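Side-chain contacts in transmembrane oligosaccharyl transferase (Archaeoglobus fulgidus, PDB 3WAJ), which is a membrane-embedded transferase of the STT3/AglB family, built on a GT-C type transmembrane region that holds a zinc ion: residues A[54-59]-A[103-108]; A[107-112]-A[158-163]. All blocks are in the same frame, centred on the assembly; numbering follows the deposited sequence.

Contact 1: A[54-59]-A[103-108]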
ATOM      1  N   LEU A  54     -10.928   2.516  10.390  1.00 34.42           N
ATOM      2  CA  LEU A  54     -11.486   1.434  11.191  1.00 37.69           C
ATOM      3  C   LEU A  54     -11.527   1.780  12.686  1.00 39.56           C
ATOM      4  O   LEU A  54     -12.529   1.536  13.353  1.00 36.76           O
ATOM      5  CB  LEU A  54     -10.716   0.134  10.971  1.00 29.36           C
ATOM      6  CG  LEU A  54     -10.792  -0.499   9.587  1.00 29.05           C
ATOM      7  CD1 LEU A  54      -9.959  -1.821   9.566  1.00 19.60           C
ATOM      8  CD2 LEU A  54     -12.241  -0.754   9.209  1.00 25.99           C
ATOM      9  N   ILE A  55     -10.438   2.341  13.208  1.00 39.30           N
ATOM     10  CA  ILE A  55     -10.341   2.628  14.637  1.00 38.76           C
ATOM     11  C   ILE A  55     -11.400   3.669  15.075  1.00 39.74           C
ATOM     12  O   ILE A  55     -12.054   3.518  16.096  1.00 42.85           O
ATOM     13  CB  ILE A  55      -8.901   3.047  15.020  1.00 33.37           C
ATOM     14  CG1 ILE A  55      -7.980   1.827  14.981  1.00 31.95           C
ATOM     15  CG2 ILE A  55      -8.856   3.698  16.407  1.00 31.43           C
ATOM     16  CD1 ILE A  55      -6.486   2.154  14.998  1.00 30.51           C
ATOM     17  N   GLU A  56     -11.565   4.711  14.274  1.00 40.28           N
ATOM     18  CA  GLU A  56     -12.597   5.719  14.473  1.00 45.43           C
ATOM     19  C   GLU A  56     -13.990   5.081  14.539  1.00 49.73           C
ATOM     20  O   GLU A  56     -14.794   5.386  15.418  1.00 53.31           O
ATOM     21  CB  GLU A  56     -12.538   6.700  13.301  1.00 43.38           C
ATOM     22  CG  GLU A  56     -13.146   8.078  13.540  1.00 53.32           C
ATOM     23  CD  GLU A  56     -12.574   9.127  12.587  1.00 63.85           C
ATOM     24  OE1 GLU A  56     -11.741   8.766  11.734  1.00 72.47           O
ATOM     25  OE2 GLU A  56     -12.940  10.311  12.687  1.00 69.54           O
ATOM     26  N   ASN A  57     -14.274   4.198  13.592  1.00 44.86           N
ATOM     27  CA  ASN A  57     -15.555   3.511  13.559  1.00 42.42           C
ATOM     28  C   ASN A  57     -15.709   2.553  14.751  1.00 47.83           C
ATOM     29  O   ASN A  57     -16.785   2.426  15.334  1.00 53.00           O
ATOM     30  CB  ASN A  57     -15.708   2.754  12.234  1.00 35.52           C
ATOM     31  CG  ASN A  57     -17.008   2.015  12.145  1.00 39.08           C
ATOM     32  OD1 ASN A  57     -17.215   1.034  12.858  1.00 44.36           O
ATOM     33  ND2 ASN A  57     -17.900   2.473  11.266  1.00 38.64           N
ATOM     34  N   THR A  58     -14.626   1.876  15.103  1.00 43.62           N
ATOM     35  CA  THR A  58     -14.642   0.944  16.218  1.00 43.83           C
ATOM     36  C   THR A  58     -14.808   1.684  17.543  1.00 47.45           C
ATOM     37  O   THR A  58     -15.534   1.231  18.426  1.00 43.65           O
ATOM     38  CB  THR A  58     -13.361   0.131  16.258  1.00 41.36           C
ATOM     39  OG1 THR A  58     -13.182  -0.527  14.995  1.00 39.90           O
ATOM     40  CG2 THR A  58     -13.423  -0.899  17.385  1.00 36.35           C
ATOM     41  N   ILE A  59     -14.133   2.825  17.680  1.00 44.60           N
ATOM     42  CA  ILE A  59     -14.274   3.610  18.893  1.00 49.80           C
ATOM     43  C   ILE A  59     -15.750   3.953  19.083  1.00 54.06           C
ATOM     44  O   ILE A  59     -16.317   3.714  20.147  1.00 53.26           O
ATOM     45  CB  ILE A  59     -13.412   4.886  18.886  1.00 45.80           C
ATOM     46  CG1 ILE A  59     -11.926   4.554  19.135  1.00 44.12           C
ATOM     47  CG2 ILE A  59     -13.895   5.841  19.959  1.00 41.15           C
ATOM     48  CD1 ILE A  59     -10.975   5.793  19.063  1.00 44.51           C
ATOM     49  N   GLU A 103      -7.355  14.959  14.185  1.00 46.46           N
ATOM     50  CA  GLU A 103      -5.936  15.128  14.514  1.00 51.89           C
ATOM     51  C   GLU A 103      -5.512  14.431  15.797  1.00 47.43           C
ATOM     52  O   GLU A 103      -4.479  13.763  15.832  1.00 46.57           O
ATOM     53  CB  GLU A 103      -5.590  16.617  14.608  1.00 60.44           C
ATOM     54  CG  GLU A 103      -5.901  17.395  13.348  1.00 73.07           C
ATOM     55  CD  GLU A 103      -5.044  18.640  13.187  1.00 83.44           C
ATOM     56  OE1 GLU A 103      -3.808  18.531  13.355  1.00 85.54           O
ATOM     57  OE2 GLU A 103      -5.609  19.718  12.879  1.00 85.79           O
ATOM     58  N   SER A 104      -6.300  14.596  16.854  1.00 47.61           N
ATOM     59  CA  SER A 104      -5.972  13.975  18.138  1.00 53.49           C
ATOM     60  C   SER A 104      -5.824  12.463  18.010  1.00 49.40           C
ATOM     61  O   SER A 104      -4.848  11.891  18.492  1.00 51.94           O
ATOM     62  CB  SER A 104      -7.032  14.303  19.183  1.00 57.58           C
ATOM     63  OG  SER A 104      -7.516  15.609  18.993  1.00 68.77           O
ATOM     64  N   LEU A 105      -6.794  11.822  17.358  1.00 45.89           N
ATOM     65  CA  LEU A 105      -6.759  10.376  17.139  1.00 42.54           C
ATOM     66  C   LEU A 105      -5.499  10.004  16.371  1.00 40.67           C
ATOM     67  O   LEU A 105      -4.734   9.137  16.806  1.00 47.87           O
ATOM     68  CB  LEU A 105      -7.979   9.935  16.340  1.00 42.43           C
ATOM     69  CG  LEU A 105      -8.571   8.544  16.573  1.00 41.68           C
ATOM     70  CD1 LEU A 105      -9.102   7.960  15.274  1.00 31.74           C
ATOM     71  CD2 LEU A 105      -7.593   7.585  17.257  1.00 41.01           C
ATOM     72  N   ARG A 106      -5.289  10.676  15.239  1.00 34.86           N
ATOM     73  CA  ARG A 106      -4.145  10.428  14.363  1.00 35.39           C
ATOM     74  C   ARG A 106      -2.818  10.522  15.105  1.00 38.41           C
ATOM     75  O   ARG A 106      -1.928   9.676  14.933  1.00 40.37           O
ATOM     76  CB  ARG A 106      -4.176  11.404  13.172  1.00 35.13           C
ATOM     77  CG  ARG A 106      -4.988  10.888  11.974  1.00 36.71           C
ATOM     78  CD  ARG A 106      -4.947  11.855  10.798  1.00 35.33           C
ATOM     79  NE  ARG A 106      -6.077  12.774  10.850  1.00 44.39           N
ATOM     80  CZ  ARG A 106      -6.037  14.044  10.488  1.00 44.34           C
ATOM     81  NH1 ARG A 106      -4.919  14.576  10.038  1.00 50.79           N
ATOM     82  NH2 ARG A 106      -7.122  14.771  10.577  1.00 54.31           N
ATOM     83  N   ALA A 107      -2.696  11.551  15.939  1.00 44.00           N
ATOM     84  CA  ALA A 107      -1.492  11.753  16.753  1.00 46.26           C
ATOM     85  C   ALA A 107      -1.216  10.525  17.613  1.00 41.26           C
ATOM     86  O   ALA A 107      -0.117   9.940  17.556  1.00 44.46           O
ATOM     87  CB  ALA A 107      -1.642  12.981  17.623  1.00 43.67           C
ATOM     88  N   VAL A 108      -2.208  10.132  18.407  1.00 35.95           N
ATOM     89  CA  VAL A 108      -2.087   8.900  19.189  1.00 43.62           C
ATOM     90  C   VAL A 108      -1.692   7.711  18.292  1.00 41.57           C
ATOM     91  O   VAL A 108      -0.686   7.050  18.549  1.00 44.88           O
ATOM     92  CB  VAL A 108      -3.371   8.600  20.011  1.00 49.89           C
ATOM     93  CG1 VAL A 108      -3.276   7.228  20.681  1.00 49.08           C
ATOM     94  CG2 VAL A 108      -3.598   9.680  21.065  1.00 47.45           C
TER
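L105 of helix 102-118 meets I55, E56 and I59 of helix 47-60 at a crossing of two helices. Both helices belong to the N-terminal STT3 region of the GT-C type. The segments run at 114° to each other, with their axes 11.4 Å apart at closest approach. The contact is small, burying 131 Å² in all, and no hydrogen bond spans it. Along the second segment, E103 CA lies over the rim of one face of the R106 guanidinium. L105 makes all the contacts across the gap. L105 CA lies 7.9 Å from E56 CA, and the two methyl branches of L105 divide the work. CD2 faces a pair of groups one helical turn apart: it lies 4.2 Å from CG2 of I55 and 4.2 Å from CD1 of I59. The I55 branch in touch is the one anti to the backbone N, since CG1 takes the place anti to the carbonyl carbon (chi1 -73°). CD1 of L105 goes to the base of E56 and sits 4.2 Å from its CB. The E56 chain extends onward, with CG anti to its own backbone N (chi1 -158°), and its carboxylate makes no bond to R106. E56 OE1 and R106 NE stay 7.0 Å apart. R106 instead hydrogen-bonds through NH1 to V41 O and T40 OG1, so its polar end joins the chain leading into helix 47-60. Further along, V108 packs on A93 of helix 84-96. That helix also touches I55 and T58, so it borders both partners. Within helix 47-60, T58 OG1 turns back on its own helix and donates to L54 O at 2.7 Å.

Contact 2: A[107-112]-A[158-163]. With ZN (zinc ion), chain B; SO4 (sulfate ion), chain C.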
ATOM      1  N   ALA A 107      -2.696  11.551  15.939  1.00 44.00           N
ATOM      2  CA  ALA A 107      -1.492  11.753  16.753  1.00 46.26           C
ATOM      3  C   ALA A 107      -1.216  10.525  17.613  1.00 41.26           C
ATOM      4  O   ALA A 107      -0.117   9.940  17.556  1.00 44.46           O
ATOM      5  CB  ALA A 107      -1.642  12.981  17.623  1.00 43.67           C
ATOM      6  N   VAL A 108      -2.208  10.132  18.407  1.00 35.95           N
ATOM      7  CA  VAL A 108      -2.087   8.900  19.189  1.00 43.62           C
ATOM      8  C   VAL A 108      -1.692   7.711  18.292  1.00 41.57           C
ATOM      9  O   VAL A 108      -0.686   7.050  18.549  1.00 44.88           O
ATOM     10  CB  VAL A 108      -3.371   8.600  20.011  1.00 49.89           C
ATOM     11  CG1 VAL A 108      -3.276   7.228  20.681  1.00 49.08           C
ATOM     12  CG2 VAL A 108      -3.598   9.680  21.065  1.00 47.45           C
ATOM     13  N   LEU A 109      -2.467   7.457  17.238  1.00 37.84           N
ATOM     14  CA  LEU A 109      -2.180   6.341  16.340  1.00 40.30           C
ATOM     15  C   LEU A 109      -0.771   6.418  15.768  1.00 41.40           C
ATOM     16  O   LEU A 109      -0.137   5.389  15.568  1.00 42.94           O
ATOM     17  CB  LEU A 109      -3.196   6.270  15.200  1.00 36.26           C
ATOM     18  CG  LEU A 109      -4.632   6.127  15.668  1.00 38.19           C
ATOM     19  CD1 LEU A 109      -5.555   5.903  14.469  1.00 32.40           C
ATOM     20  CD2 LEU A 109      -4.761   4.983  16.691  1.00 40.27           C
ATOM     21  N   ALA A 110      -0.280   7.633  15.524  1.00 40.96           N
ATOM     22  CA  ALA A 110       1.070   7.833  14.968  1.00 43.07           C
ATOM     23  C   ALA A 110       2.169   7.199  15.815  1.00 45.29           C
ATOM     24  O   ALA A 110       3.160   6.696  15.285  1.00 46.21           O
ATOM     25  CB  ALA A 110       1.356   9.324  14.756  1.00 38.86           C
ATOM     26  N   PHE A 111       2.001   7.239  17.133  1.00 46.52           N
ATOM     27  CA  PHE A 111       3.019   6.713  18.042  1.00 45.04           C
ATOM     28  C   PHE A 111       3.035   5.199  18.133  1.00 47.67           C
ATOM     29  O   PHE A 111       4.052   4.608  18.472  1.00 49.01           O
ATOM     30  CB  PHE A 111       2.845   7.299  19.436  1.00 39.73           C
ATOM     31  CG  PHE A 111       3.259   8.720  19.526  1.00 41.30           C
ATOM     32  CD1 PHE A 111       4.599   9.053  19.617  1.00 42.66           C
ATOM     33  CD2 PHE A 111       2.313   9.736  19.491  1.00 46.22           C
ATOM     34  CE1 PHE A 111       4.988  10.387  19.688  1.00 47.05           C
ATOM     35  CE2 PHE A 111       2.694  11.076  19.563  1.00 42.88           C
ATOM     36  CZ  PHE A 111       4.028  11.400  19.659  1.00 42.75           C
ATOM     37  N   ILE A 112       1.901   4.578  17.836  1.00 44.30           N
ATOM     38  CA  ILE A 112       1.750   3.140  18.006  1.00 38.97           C
ATOM     39  C   ILE A 112       2.793   2.264  17.281  1.00 45.19           C
ATOM     40  O   ILE A 112       3.322   1.326  17.883  1.00 49.28           O
ATOM     41  CB  ILE A 112       0.301   2.698  17.701  1.00 39.40           C
ATOM     42  CG1 ILE A 112      -0.599   3.181  18.837  1.00 40.08           C
ATOM     43  CG2 ILE A 112       0.192   1.163  17.519  1.00 33.05           C
ATOM     44  CD1 ILE A 112      -2.081   2.975  18.602  1.00 44.07           C
ATOM     45  N   GLY A 158       3.910   7.372  12.810  1.00 41.46           N
ATOM     46  CA  GLY A 158       2.910   7.613  11.783  1.00 31.18           C
ATOM     47  C   GLY A 158       2.598   6.452  10.849  1.00 43.96           C
ATOM     48  O   GLY A 158       1.534   6.453  10.227  1.00 41.02           O
ATOM     49  N   PHE A 159       3.491   5.466  10.721  1.00 45.36           N
ATOM     50  CA  PHE A 159       3.166   4.339   9.855  1.00 38.42           C
ATOM     51  C   PHE A 159       2.399   3.252  10.593  1.00 42.20           C
ATOM     52  O   PHE A 159       2.868   2.116  10.740  1.00 37.93           O
ATOM     53  CB  PHE A 159       4.377   3.742   9.135  1.00 33.44           C
ATOM     54  CG  PHE A 159       4.007   3.116   7.823  1.00 38.03           C
ATOM     55  CD1 PHE A 159       4.031   3.871   6.656  1.00 35.67           C
ATOM     56  CD2 PHE A 159       3.539   1.808   7.767  1.00 36.83           C
ATOM     57  CE1 PHE A 159       3.642   3.320   5.441  1.00 32.29           C
ATOM     58  CE2 PHE A 159       3.146   1.229   6.550  1.00 31.29           C
ATOM     59  CZ  PHE A 159       3.191   1.987   5.387  1.00 32.17           C
ATOM     60  N   ASN A 160       1.199   3.608  11.033  1.00 41.01           N
ATOM     61  CA  ASN A 160       0.410   2.735  11.881  1.00 39.41           C
ATOM     62  C   ASN A 160      -0.220   1.587  11.098  1.00 42.23           C
ATOM     63  O   ASN A 160      -1.403   1.631  10.753  1.00 42.74           O
ATOM     64  CB  ASN A 160      -0.669   3.536  12.607  1.00 36.80           C
ATOM     65  CG  ASN A 160      -1.418   2.697  13.588  1.00 41.06           C
ATOM     66  OD1 ASN A 160      -0.827   1.850  14.264  1.00 45.22           O
ATOM     67  ND2 ASN A 160      -2.727   2.883  13.649  1.00 43.57           N
ATOM     68  N   ASP A 161       0.587   0.565  10.823  1.00 39.62           N
ATOM     69  CA  ASP A 161       0.176  -0.578  10.026  1.00 30.92           C
ATOM     70  C   ASP A 161       0.548  -1.829  10.835  1.00 31.44           C
ATOM     71  O   ASP A 161       1.234  -1.725  11.861  1.00 34.83           O
ATOM     72  CB  ASP A 161       0.877  -0.546   8.655  1.00 33.15           C
ATOM     73  CG  ASP A 161       0.150  -1.348   7.596  1.00 38.40           C
ATOM     74  OD1 ASP A 161      -0.701  -2.205   7.936  1.00 38.72           O
ATOM     75  OD2 ASP A 161       0.438  -1.123   6.407  1.00 51.12           O
ATOM     76  N   HIS A 162       0.093  -2.999  10.395  1.00 28.03           N
ATOM     77  CA  HIS A 162       0.253  -4.200  11.200  1.00 36.36           C
ATOM     78  C   HIS A 162       1.580  -4.943  10.966  1.00 40.75           C
ATOM     79  O   HIS A 162       1.843  -5.960  11.614  1.00 43.90           O
ATOM     80  CB  HIS A 162      -0.939  -5.145  10.987  1.00 29.39           C
ATOM     81  CG  HIS A 162      -1.140  -5.555   9.560  1.00 36.56           C
ATOM     82  ND1 HIS A 162      -2.331  -5.358   8.888  1.00 38.56           N
ATOM     83  CD2 HIS A 162      -0.305  -6.156   8.675  1.00 37.22           C
ATOM     84  CE1 HIS A 162      -2.219  -5.821   7.650  1.00 33.37           C
ATOM     85  NE2 HIS A 162      -0.999  -6.309   7.500  1.00 38.23           N
ATOM     86  N   HIS A 163       2.412  -4.453  10.050  1.00 38.30           N
ATOM     87  CA  HIS A 163       3.634  -5.197   9.695  1.00 38.66           C
ATOM     88  C   HIS A 163       4.637  -5.252  10.858  1.00 38.14           C
ATOM     89  O   HIS A 163       5.338  -6.250  11.034  1.00 36.12           O
ATOM     90  CB  HIS A 163       4.296  -4.664   8.403  1.00 31.81           C
ATOM     91  CG  HIS A 163       3.360  -4.544   7.248  1.00 34.82           C
ATOM     92  ND1 HIS A 163       2.825  -5.648   6.598  1.00 32.01           N
ATOM     93  CD2 HIS A 163       2.835  -3.461   6.610  1.00 32.21           C
ATOM     94  CE1 HIS A 163       2.017  -5.243   5.632  1.00 36.23           C
ATOM     95  NE2 HIS A 163       2.024  -3.918   5.616  1.00 35.86           N
TER
HETATM   96 ZN    ZN B 901       0.612  -2.543   4.731  1.00 40.25          ZN
HETATM   97  S   SO4 C 902      -1.459  -7.041   3.953  1.00 53.58           S
HETATM   98  O1  SO4 C 902      -2.258  -5.826   4.166  1.00 50.57           O
HETATM   99  O2  SO4 C 902      -2.314  -8.039   3.303  1.00 57.00           O
HETATM  100  O3  SO4 C 902      -0.320  -6.707   3.096  1.00 60.19           O
HETATM  101  O4  SO4 C 902      -0.949  -7.602   5.210  1.00 54.10           O
HETATM  102  O   HOH W   1      -1.257  -3.334   5.754  1.00 37.98           O
HETATM  103  O   HOH W   2       0.543  -4.024   2.702  1.00 39.00           O
HETATM  104  O   HOH W   3       0.934  -0.995   3.245  1.00 71.69           O
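L109 and A110 of helix 102-118 pack on N160 and G158, which lie in the loop between helices 150-153 and 163-181, just ahead of the zinc ligands of this GT-C type region. Two inverse gamma turns, centred on F159 and N160, shape this loop before it reaches D161 and H163. That metal-binding pair fits the diverged DXD motif of STT3 proteins. L109 touches N160 with backbone and side chain alike: its O lies 3.5 Å from N160 CB, and its CB 3.8 Å from N160 ND2. A110 makes the polar link. Its carbonyl O accepts from G158 N at 2.7 Å, and the N-H points almost straight at it (172°). A110 CB also rests on the G158 backbone. The positive phi of G158 (89°) suits a glycine. I112 closes the contact, with CG2 3.5 Å from N160 OD1. With CG anti to the backbone N (chi1 -175°), the N160 amide sets ND2 by L109 and OD1 by I112.

Beyond N160 the loop leaves the helix for the metal. D161 OD2 and H163 NE2 bind zinc, each at 2.2 Å, with three waters; D47 completes the site. D161 OD1 lies over the centre of the H162 ring and also accepts from H162 N, which ties the carboxylate to its own loop. H162 ND1 is bonded to Y51 OH. At the ring's edge, H162 NE2 donates to sulfate O4 at 2.6 Å.

How the contacts relate
The centres of contacts 1 and 2 lie 10 Å apart, and both use helix 102-118, sharing A107 and V108. Along the chain the order is 54-59, 103-108, 107-112 and 158-163, all within the N-terminal STT3 range. L105 meets helix 47-60; from L109 onward, about one turn later, helix 102-118 also meets the metal-binding loop. The two contacts touch where I55 CD1 lies 3.7 Å from L109 CD2. Helix 47-60 begins with zinc ligand D47, while D161 lies in the loop and H163 at the start of helix 163-181. Helix 102-118 therefore touches both helix 47-60 and the loop, although the I55 side chain is about 13 Å from the zinc.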